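PDB 5XFM: alpha-glucosidase, which hydrolyses beta-L-arabinopyranosides and alpha-galactosides as a bifunctional, calcium-containing glycoside hydrolase of family 97. Local coordinates for residues A[36-41]-A[66-71]; A[316-321]-A[349-354]; A[554-559]-A[571-576]. The protein carries 1 engineered substitution. All blocks are in the same frame, centred on the assembly; numbering follows the deposited sequence.

Interaction 1. Residues A[36-41]-A[66-71]; sequences TKPCYS and KNLKLT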
loop_
_atom_site.group_PDB
_atom_site.type_symbol
_atom_site.label_atom_id
_atom_site.label_comp_id
_atom_site.label_asym_id
_atom_site.label_seq_id
_atom_site.Cartn_x
_atom_site.Cartn_y
_atom_site.Cartn_z
ATOM N N THR A 36 -13.983 -21.997 -25.567
ATOM C CA THR A 36 -12.973 -22.934 -25.104
ATOM C C THR A 36 -12.424 -22.463 -23.763
ATOM O O THR A 36 -12.156 -23.256 -22.862
ATOM C CB THR A 36 -11.820 -23.063 -26.119
ATOM O OG1 THR A 36 -12.333 -23.552 -27.364
ATOM C CG2 THR A 36 -10.749 -24.013 -25.603
ATOM N N LYS A 37 -12.257 -21.157 -23.644
ATOM C CA LYS A 37 -11.719 -20.576 -22.433
ATOM C C LYS A 37 -12.627 -19.459 -21.924
ATOM O O LYS A 37 -12.821 -18.453 -22.609
ATOM C CB LYS A 37 -10.296 -20.081 -22.700
ATOM C CG LYS A 37 -9.598 -19.456 -21.534
ATOM C CD LYS A 37 -8.085 -19.656 -21.656
ATOM C CE LYS A 37 -7.591 -19.444 -23.076
ATOM N NZ LYS A 37 -6.246 -20.055 -23.293
ATOM N N PRO A 38 -13.213 -19.646 -20.732
ATOM C CA PRO A 38 -14.095 -18.630 -20.158
ATOM C C PRO A 38 -13.363 -17.306 -19.993
ATOM O O PRO A 38 -12.197 -17.293 -19.598
ATOM C CB PRO A 38 -14.478 -19.223 -18.798
ATOM C CG PRO A 38 -13.376 -20.166 -18.473
ATOM C CD PRO A 38 -12.986 -20.760 -19.797
ATOM N N CYS A 39 -14.033 -16.204 -20.296
ATOM C CA CYS A 39 -13.373 -14.915 -20.239
ATOM C C CYS A 39 -14.338 -13.777 -19.940
ATOM O O CYS A 39 -15.547 -13.965 -19.926
ATOM C CB CYS A 39 -12.630 -14.655 -21.555
ATOM S SG CYS A 39 -13.651 -14.833 -23.037
ATOM N N TYR A 40 -13.780 -12.604 -19.666
ATOM C CA TYR A 40 -14.559 -11.394 -19.448
ATOM C C TYR A 40 -13.890 -10.254 -20.201
ATOM O O TYR A 40 -12.746 -10.382 -20.625
ATOM C CB TYR A 40 -14.669 -11.071 -17.956
ATOM C CG TYR A 40 -13.369 -10.607 -17.342
ATOM C CD1 TYR A 40 -12.375 -11.521 -17.017
ATOM C CD2 TYR A 40 -13.137 -9.263 -17.076
ATOM C CE1 TYR A 40 -11.183 -11.113 -16.457
ATOM C CE2 TYR A 40 -11.947 -8.845 -16.514
ATOM C CZ TYR A 40 -10.975 -9.776 -16.209
ATOM O OH TYR A 40 -9.786 -9.376 -15.654
ATOM N N SER A 41 -14.608 -9.155 -20.399
ATOM C CA SER A 41 -14.001 -7.959 -20.978
ATOM C C SER A 41 -14.557 -6.717 -20.292
ATOM O O SER A 41 -15.646 -6.749 -19.721
ATOM C CB SER A 41 -14.241 -7.884 -22.486
ATOM O OG SER A 41 -15.607 -7.648 -22.767
ATOM N N LYS A 66 -11.334 -24.882 -18.948
ATOM C CA LYS A 66 -11.805 -24.951 -20.326
ATOM C C LYS A 66 -13.232 -25.469 -20.461
ATOM O O LYS A 66 -13.652 -26.344 -19.711
ATOM C CB LYS A 66 -10.873 -25.836 -21.156
ATOM C CG LYS A 66 -9.497 -25.249 -21.366
ATOM C CD LYS A 66 -8.661 -26.104 -22.292
ATOM C CE LYS A 66 -7.307 -25.465 -22.534
ATOM N NZ LYS A 66 -7.449 -24.117 -23.150
ATOM N N ASN A 67 -13.962 -24.926 -21.430
ATOM C CA ASN A 67 -15.243 -25.470 -21.831
ATOM C C ASN A 67 -16.255 -25.531 -20.687
ATOM O O ASN A 67 -16.766 -26.594 -20.349
ATOM C CB ASN A 67 -15.035 -26.861 -22.439
ATOM C CG ASN A 67 -14.129 -26.836 -23.671
ATOM O OD1 ASN A 67 -14.182 -25.902 -24.472
ATOM N ND2 ASN A 67 -13.273 -27.846 -23.802
ATOM N N LEU A 68 -16.482 -24.393 -20.047
ATOM C CA LEU A 68 -17.465 -24.287 -18.984
ATOM C C LEU A 68 -18.838 -23.926 -19.526
ATOM O O LEU A 68 -18.961 -23.379 -20.622
ATOM C CB LEU A 68 -17.029 -23.255 -17.930
ATOM C CG LEU A 68 -16.013 -23.617 -16.827
ATOM C CD1 LEU A 68 -14.950 -24.604 -17.272
ATOM C CD2 LEU A 68 -15.362 -22.344 -16.274
ATOM N N LYS A 69 -19.868 -24.242 -18.749
ATOM C CA LYS A 69 -21.216 -23.799 -19.065
ATOM C C LYS A 69 -21.639 -22.785 -18.019
ATOM O O LYS A 69 -21.286 -22.918 -16.847
ATOM C CB LYS A 69 -22.209 -24.960 -19.087
ATOM C CG LYS A 69 -21.781 -26.163 -19.906
ATOM C CD LYS A 69 -22.705 -27.347 -19.646
ATOM C CE LYS A 69 -22.372 -28.523 -20.551
ATOM N NZ LYS A 69 -22.676 -28.225 -21.982
ATOM N N LEU A 70 -22.347 -21.751 -18.455
ATOM C CA LEU A 70 -22.991 -20.821 -17.543
ATOM C C LEU A 70 -24.412 -21.329 -17.347
ATOM O O LEU A 70 -25.284 -21.096 -18.184
ATOM C CB LEU A 70 -22.988 -19.403 -18.113
ATOM C CG LEU A 70 -23.618 -18.287 -17.279
ATOM C CD1 LEU A 70 -22.812 -18.036 -16.023
ATOM C CD2 LEU A 70 -23.763 -17.010 -18.091
ATOM N N THR A 71 -24.643 -22.023 -16.238
ATOM C CA THR A 71 -25.935 -22.657 -15.974
ATOM C C THR A 71 -27.011 -21.664 -15.545
ATOM O O THR A 71 -28.208 -21.922 -15.701
ATOM C CB THR A 71 -25.797 -23.757 -14.900
ATOM O OG1 THR A 71 -25.189 -23.197 -13.729
ATOM C CG2 THR A 71 -24.913 -24.877 -15.404
#
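Thr-36 and Lys-66 bury the most surface here, and they meet mainly through the carbonyl of Thr-36. That oxygen accepts a hydrogen bond from the backbone N of Asn-67, Asn-67 N to Thr-36 O being 2.8 Å with a moderately bent N-H...O angle of 148°. The donor stands well above the carbonyl plane instead of lying on a lone pair. The same oxygen receives a CA-H...O contact, Lys-66 CA to Thr-36 O at 3.1 Å, so two consecutive residues of 66-71 grip one acceptor. The side chains of Thr-36 and Lys-66 run alongside each other in the same direction. With CG2 anti to the backbone N, Thr-36 turns this methyl toward the lysine end, and CG2 comes within 4.1 Å of Lys-66 NZ. Asn-67 also lies beside Thr-36, its OD1 reaching Thr-36 CA at 3.3 Å. A second ammonium group is near: Lys-37 NZ and Lys-66 NZ are 4.2 Å apart, a like-charge approach whose repulsion probably has to be offset by the surroundings. Pro-38 makes the apolar part of the contact, crossing Leu-68 obliquely with its CG 3.7 Å from Leu-68 CD2. Leu-68 also packs on Val-32 and Leu-103. Beyond these residues the chains diverge, Cys-39 to Ser-41 pairing with strands 26-31 and 47-59 while Lys-69 pairs with strand 91-104. It is a loop-to-loop contact between two antiparallel sheets of the N-terminal domain, consistent with the beta-sandwich of the galactose mutarotase-like fold.

Interaction 2. Residues A[316-321]-A[349-354]; sequences RYIDFA and EYARDK
Ile-318 lays its CG2 methyl over the backbone of Ala-351, with Ile-318 CG2 to Ala-351 CA at 3.6 Å. This branch stands anti to the backbone N, which sends it across to the second helix. The same methyl approaches the ring of Tyr-350 obliquely, 3.8 Å from Tyr-350 CD2, while Ile-318 CD1 rests against Ala-351 CB at 3.9 Å. One isoleucine thus touches two consecutive residues, and Ile-318 and Ala-351 are the nearest pair of the two segments, CA to CA 6.0 Å.

The polar half of the contact lies beside this apolar patch. Tyr-350 extends its ring from a CG anti to the backbone N (chi1 180°), and its hydroxyl donates to Asp-319, with Tyr-350 OH to Asp-319 OD1 at 2.6 Å. The bond uses the syn lone pair of OD1, on the side of the other carboxylate oxygen. OD1 sits at the ring edge, near its plane, and the carboxylate is turned 55° from the ring. Lys-354 folds back beside this pair: CG covers one face of the tyrosine ring toward the rim, and Lys-354 CE comes to 4.0 Å from Asp-319 OD1. Its ammonium group pairs with Asp-353 in a salt bridge whose hydrogen bond is weak, yet its positive charge may still help stabilise the nearby aspartate.

Helices 311-324 and 341-353 run nearly parallel; the axes of the two short segments approach to 9.8 Å at 19°. They are neighbouring outer helices of the TIM-barrel domain, alternating with the parallel strands 295-299, 328-331 and 357-363; on the inner side Phe-320 and Ala-321 pack on Thr-298 of strand 295-299.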
loop_
_atom_site.group_PDB
_atom_site.type_symbol
_atom_site.label_atom_id
_atom_site.label_comp_id
_atom_site.label_asym_id
_atom_site.label_seq_id
_atom_site.Cartn_x
_atom_site.Cartn_y
_atom_site.Cartn_z
ATOM N N ARG A 316 17.796 10.662 23.821
ATOM C CA ARG A 316 17.821 11.833 22.953
ATOM C C ARG A 316 16.595 11.904 22.045
ATOM O O ARG A 316 15.965 12.956 21.934
ATOM C CB ARG A 316 19.104 11.827 22.113
ATOM C CG ARG A 316 20.282 12.469 22.817
ATOM C CD ARG A 316 21.557 12.381 22.000
ATOM N NE ARG A 316 22.686 12.935 22.740
ATOM C CZ ARG A 316 23.638 12.196 23.301
ATOM N NH1 ARG A 316 23.598 10.872 23.199
ATOM N NH2 ARG A 316 24.631 12.778 23.964
ATOM N N TYR A 317 16.246 10.791 21.405
ATOM C CA TYR A 317 15.115 10.796 20.476
ATOM C C TYR A 317 13.761 10.808 21.182
ATOM O O TYR A 317 12.771 11.298 20.637
ATOM C CB TYR A 317 15.219 9.608 19.518
ATOM C CG TYR A 317 15.911 9.997 18.235
ATOM C CD1 TYR A 317 17.288 10.165 18.204
ATOM C CD2 TYR A 317 15.197 10.203 17.061
ATOM C CE1 TYR A 317 17.939 10.529 17.048
ATOM C CE2 TYR A 317 15.845 10.571 15.892
ATOM C CZ TYR A 317 17.219 10.728 15.895
ATOM O OH TYR A 317 17.893 11.088 14.752
ATOM N N ILE A 318 13.719 10.261 22.390
ATOM C CA ILE A 318 12.538 10.372 23.234
ATOM C C ILE A 318 12.304 11.838 23.610
ATOM O O ILE A 318 11.178 12.347 23.537
ATOM C CB ILE A 318 12.688 9.503 24.501
ATOM C CG1 ILE A 318 12.498 8.025 24.144
ATOM C CG2 ILE A 318 11.699 9.920 25.568
ATOM C CD1 ILE A 318 12.906 7.073 25.241
ATOM N N ASP A 319 13.384 12.512 23.996
ATOM C CA ASP A 319 13.353 13.940 24.298
ATOM C C ASP A 319 12.913 14.749 23.088
ATOM O O ASP A 319 12.145 15.700 23.211
ATOM C CB ASP A 319 14.731 14.430 24.764
ATOM C CG ASP A 319 15.057 14.012 26.187
ATOM O OD1 ASP A 319 14.134 13.616 26.931
ATOM O OD2 ASP A 319 16.248 14.080 26.560
ATOM N N PHE A 320 13.426 14.368 21.922
ATOM C CA PHE A 320 13.100 15.039 20.668
ATOM C C PHE A 320 11.616 14.860 20.356
ATOM O O PHE A 320 10.946 15.797 19.935
ATOM C CB PHE A 320 13.978 14.503 19.528
ATOM C CG PHE A 320 13.734 15.169 18.203
ATOM C CD1 PHE A 320 13.660 16.548 18.107
ATOM C CD2 PHE A 320 13.589 14.418 17.050
ATOM C CE1 PHE A 320 13.438 17.166 16.885
ATOM C CE2 PHE A 320 13.360 15.033 15.825
ATOM C CZ PHE A 320 13.284 16.409 15.747
ATOM N N ALA A 321 11.101 13.653 20.566
ATOM C CA ALA A 321 9.669 13.407 20.397
ATOM C C ALA A 321 8.869 14.305 21.330
ATOM O O ALA A 321 7.890 14.917 20.922
ATOM C CB ALA A 321 9.338 11.945 20.650
ATOM N N GLU A 349 9.555 4.027 31.026
ATOM C CA GLU A 349 9.162 4.915 32.118
ATOM C C GLU A 349 9.571 6.363 31.822
ATOM O O GLU A 349 8.786 7.304 31.994
ATOM C CB GLU A 349 9.775 4.426 33.421
ATOM C CG GLU A 349 9.048 3.227 33.987
ATOM C CD GLU A 349 9.799 2.572 35.124
ATOM O OE1 GLU A 349 11.047 2.669 35.151
ATOM O OE2 GLU A 349 9.139 1.938 35.975
ATOM N N TYR A 350 10.810 6.525 31.370
ATOM C CA TYR A 350 11.342 7.835 31.027
ATOM C C TYR A 350 10.503 8.477 29.920
ATOM O O TYR A 350 10.121 9.643 30.019
ATOM C CB TYR A 350 12.803 7.720 30.580
ATOM C CG TYR A 350 13.433 9.043 30.200
ATOM C CD1 TYR A 350 13.932 9.902 31.174
ATOM C CD2 TYR A 350 13.504 9.444 28.872
ATOM C CE1 TYR A 350 14.504 11.116 30.833
ATOM C CE2 TYR A 350 14.066 10.657 28.522
ATOM C CZ TYR A 350 14.567 11.489 29.506
ATOM O OH TYR A 350 15.130 12.697 29.163
ATOM N N ALA A 351 10.209 7.705 28.876
ATOM C CA ALA A 351 9.372 8.177 27.774
ATOM C C ALA A 351 7.978 8.590 28.240
ATOM O O ALA A 351 7.438 9.609 27.795
ATOM C CB ALA A 351 9.267 7.111 26.693
ATOM N N ARG A 352 7.390 7.788 29.125
ATOM C CA ARG A 352 6.053 8.077 29.640
ATOM C C ARG A 352 6.035 9.372 30.452
ATOM O O ARG A 352 5.084 10.146 30.376
ATOM C CB ARG A 352 5.531 6.921 30.498
ATOM C CG ARG A 352 4.188 7.220 31.154
ATOM C CD ARG A 352 3.413 5.963 31.539
ATOM N NE ARG A 352 3.239 5.068 30.399
ATOM C CZ ARG A 352 3.782 3.860 30.302
ATOM N NH1 ARG A 352 4.504 3.373 31.302
ATOM N NH2 ARG A 352 3.570 3.121 29.223
ATOM N N ASP A 353 7.092 9.612 31.222
ATOM C CA ASP A 353 7.175 10.849 31.993
ATOM C C ASP A 353 7.273 12.071 31.067
ATOM O O ASP A 353 6.960 13.193 31.464
ATOM C CB ASP A 353 8.360 10.813 32.961
ATOM C CG ASP A 353 8.488 12.092 33.772
ATOM O OD1 ASP A 353 7.510 12.455 34.461
ATOM O OD2 ASP A 353 9.556 12.739 33.716
ATOM N N LYS A 354 7.723 11.849 29.835
ATOM C CA LYS A 354 7.837 12.927 28.856
ATOM C C LYS A 354 6.635 12.963 27.902
ATOM O O LYS A 354 6.622 13.728 26.936
ATOM C CB LYS A 354 9.137 12.785 28.051
ATOM C CG LYS A 354 10.411 12.728 28.889
ATOM C CD LYS A 354 10.757 14.082 29.486
ATOM C CE LYS A 354 12.043 14.016 30.286
ATOM N NZ LYS A 354 11.912 13.088 31.447
#

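Interaction 3. Residues A[554-559]-A[571-576]; sequences WDETRF and ARRQGD
Backbone hydrogen bonds join Arg-558 to Ala-571 and Glu-556 to Arg-573 as antiparallel hydrogen-bonded pairs, with the non-hydrogen-bonded pair Thr-557 and Arg-572 between them. Arg-558 N to Ala-571 O, at 2.7 Å, is nearly straight (177°). A classic beta bulge interrupts the regular register at Asp-555 and Glu-556, which both face Arg-573, the N of Asp-555 donating to Arg-573 O while Glu-556 O accepts from Arg-573 N. The carboxylate of Asp-555 extends the link, its OD2 taking the N-H of Gly-575 at 2.8 Å.

Charged groups gather on the side of the hairpin that carries Glu-556, Arg-558 and Arg-573. Glu-556 OE1 receives Arg-573 NE at 3.1 Å on its anti side, with a weak bond from NH2, and lies at the guanidinium edge. The other oxygen, OE2, is met on its syn side by Arg-558 NH1 at 2.6 Å, so one carboxylate bridges two arginines. A bend at chi3 (64°) turns the Arg-573 guanidinium so that its NH1 also binds Gly-575 O, while Asp-555 CB covers one face; these contacts fix its rotation.

Aromatic packing holds the other side. Arg-572 CD sits over the five-membered ring of Trp-554, 3.6 Å from its centroid, in a CH-pi contact, and its guanidinium makes a longer cation-pi contact. Arg-572 CB covers the six-membered part, at 3.5 Å from Trp-554 CE3. Arg-572 NH1 binds the carbonyls of Val-520 and Leu-521, and Thr-557 OG1 bonds to Lys-88 O.

Strand 556-563 is an edge strand of its antiparallel sheet within the chain; strand 567-574 lies between it and strand 577-584, whose Trp-578 packs against the salt-bridge network, while helix 270-274 meets Arg-558 and Phe-559.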
loop_
_atom_site.group_PDB
_atom_site.type_symbol
_atom_site.label_atom_id
_atom_site.label_comp_id
_atom_site.label_asym_id
_atom_site.label_seq_id
_atom_site.Cartn_x
_atom_site.Cartn_y
_atom_site.Cartn_z
ATOM N N TRP A 554 -6.903 10.960 7.902
ATOM C CA TRP A 554 -7.671 11.811 7.005
ATOM C C TRP A 554 -9.151 11.464 6.940
ATOM O O TRP A 554 -9.546 10.320 7.148
ATOM C CB TRP A 554 -7.069 11.743 5.603
ATOM C CG TRP A 554 -5.580 11.924 5.600
ATOM C CD1 TRP A 554 -4.638 10.946 5.468
ATOM C CD2 TRP A 554 -4.862 13.154 5.750
ATOM N NE1 TRP A 554 -3.380 11.490 5.516
ATOM C CE2 TRP A 554 -3.487 12.844 5.687
ATOM C CE3 TRP A 554 -5.246 14.488 5.923
ATOM C CZ2 TRP A 554 -2.494 13.819 5.796
ATOM C CZ3 TRP A 554 -4.256 15.458 6.027
ATOM C CH2 TRP A 554 -2.896 15.115 5.961
ATOM N N ASP A 555 -9.968 12.471 6.664
ATOM C CA ASP A 555 -11.395 12.266 6.479
ATOM C C ASP A 555 -11.768 12.141 5.004
ATOM O O ASP A 555 -12.796 11.554 4.668
ATOM C CB ASP A 555 -12.188 13.403 7.128
ATOM C CG ASP A 555 -12.215 13.295 8.634
ATOM O OD1 ASP A 555 -12.603 12.217 9.135
ATOM O OD2 ASP A 555 -11.856 14.279 9.317
ATOM N N GLU A 556 -10.921 12.676 4.130
ATOM C CA GLU A 556 -11.232 12.743 2.705
ATOM C C GLU A 556 -9.989 13.068 1.870
ATOM O O GLU A 556 -9.083 13.774 2.327
ATOM C CB GLU A 556 -12.322 13.788 2.450
ATOM C CG GLU A 556 -12.874 13.805 1.030
ATOM C CD GLU A 556 -13.806 14.978 0.787
ATOM O OE1 GLU A 556 -14.204 15.640 1.774
ATOM O OE2 GLU A 556 -14.129 15.242 -0.392
ATOM N N THR A 557 -9.941 12.531 0.655
ATOM C CA THR A 557 -8.824 12.772 -0.246
ATOM C C THR A 557 -9.351 13.102 -1.635
ATOM O O THR A 557 -10.172 12.369 -2.185
ATOM C CB THR A 557 -7.882 11.553 -0.328
ATOM O OG1 THR A 557 -7.256 11.345 0.945
ATOM C CG2 THR A 557 -6.805 11.768 -1.389
ATOM N N ARG A 558 -8.876 14.199 -2.209
ATOM C CA ARG A 558 -9.317 14.584 -3.540
ATOM C C ARG A 558 -8.117 14.771 -4.466
ATOM O O ARG A 558 -7.170 15.503 -4.149
ATOM C CB ARG A 558 -10.179 15.849 -3.473
ATOM C CG ARG A 558 -11.464 15.647 -2.664
ATOM C CD ARG A 558 -12.723 16.137 -3.376
ATOM N NE ARG A 558 -12.888 17.587 -3.350
ATOM C CZ ARG A 558 -13.640 18.241 -2.467
ATOM N NH1 ARG A 558 -14.289 17.580 -1.518
ATOM N NH2 ARG A 558 -13.739 19.563 -2.526
ATOM N N PHE A 559 -8.157 14.084 -5.605
ATOM C CA PHE A 559 -7.144 14.245 -6.639
ATOM C C PHE A 559 -7.397 15.533 -7.402
ATOM O O PHE A 559 -8.494 15.765 -7.908
ATOM C CB PHE A 559 -7.136 13.037 -7.581
ATOM C CG PHE A 559 -6.184 13.170 -8.740
ATOM C CD1 PHE A 559 -4.812 13.144 -8.533
ATOM C CD2 PHE A 559 -6.660 13.285 -10.040
ATOM C CE1 PHE A 559 -3.928 13.256 -9.600
ATOM C CE2 PHE A 559 -5.785 13.395 -11.116
ATOM C CZ PHE A 559 -4.416 13.381 -10.894
ATOM N N ALA A 571 -5.304 17.012 -2.600
ATOM C CA ALA A 571 -5.783 17.632 -1.374
ATOM C C ALA A 571 -6.386 16.601 -0.432
ATOM O O ALA A 571 -7.156 15.731 -0.850
ATOM C CB ALA A 571 -6.797 18.717 -1.689
ATOM N N ARG A 572 -6.023 16.713 0.842
ATOM C CA ARG A 572 -6.523 15.843 1.900
ATOM C C ARG A 572 -7.122 16.673 3.029
ATOM O O ARG A 572 -6.572 17.706 3.412
ATOM C CB ARG A 572 -5.405 14.944 2.442
ATOM C CG ARG A 572 -5.028 13.792 1.533
ATOM C CD ARG A 572 -3.915 12.930 2.125
ATOM N NE ARG A 572 -4.063 11.537 1.712
ATOM C CZ ARG A 572 -3.234 10.892 0.899
ATOM N NH1 ARG A 572 -2.186 11.510 0.382
ATOM N NH2 ARG A 572 -3.469 9.626 0.586
ATOM N N ARG A 573 -8.254 16.216 3.551
ATOM C CA ARG A 573 -8.965 16.930 4.601
ATOM C C ARG A 573 -8.860 16.216 5.941
ATOM O O ARG A 573 -8.950 14.988 6.003
ATOM C CB ARG A 573 -10.443 17.107 4.225
ATOM C CG ARG A 573 -11.296 17.762 5.310
ATOM C CD ARG A 573 -12.712 18.045 4.826
ATOM N NE ARG A 573 -13.462 16.831 4.514
ATOM C CZ ARG A 573 -14.129 16.109 5.411
ATOM N NH1 ARG A 573 -14.156 16.486 6.681
ATOM N NH2 ARG A 573 -14.784 15.017 5.036
ATOM N N GLN A 574 -8.614 16.983 7.001
ATOM C CA GLN A 574 -8.783 16.468 8.356
ATOM C C GLN A 574 -9.694 17.405 9.130
ATOM O O GLN A 574 -9.367 18.584 9.324
ATOM C CB GLN A 574 -7.473 16.329 9.118
ATOM C CG GLN A 574 -7.743 15.890 10.559
ATOM C CD GLN A 574 -6.494 15.788 11.392
ATOM O OE1 GLN A 574 -5.906 16.805 11.756
ATOM N NE2 GLN A 574 -6.059 14.561 11.678
ATOM N N GLY A 575 -10.831 16.880 9.574
ATOM C CA GLY A 575 -11.839 17.708 10.197
ATOM C C GLY A 575 -12.326 18.732 9.198
ATOM O O GLY A 575 -12.846 18.387 8.141
ATOM N N ASP A 576 -12.111 20.002 9.513
ATOM C CA ASP A 576 -12.540 21.070 8.630
ATOM C C ASP A 576 -11.343 21.697 7.915
ATOM O O ASP A 576 -11.501 22.635 7.132
ATOM C CB ASP A 576 -13.289 22.128 9.442
ATOM C CG ASP A 576 -14.763 21.809 9.596
ATOM O OD1 ASP A 576 -15.344 21.201 8.676
ATOM O OD2 ASP A 576 -15.333 22.140 10.658
#

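In the fold
From the N terminus, interaction 1 closes first: it brings 66-71 back to 36-41 across 24 intervening residues, largely strand, and ties two sheets of the N-terminal domain. Interaction 2 follows within the barrel domain, closing a strand-and-helix excursion of 27 residues between neighbouring outer helices. Interaction 3 comes last and closes the shortest loop, the first hairpin of the C-terminal sheet. The three are in series, neither nested nor crossed, and each belongs to a different part of the protein: N-terminal, barrel and C-terminal. Interactions 1 and 2 lie on opposite sides of the chain's centre, their centres 62 Å apart; interactions 2 and 3 approach to about 17 Å between nearest atoms.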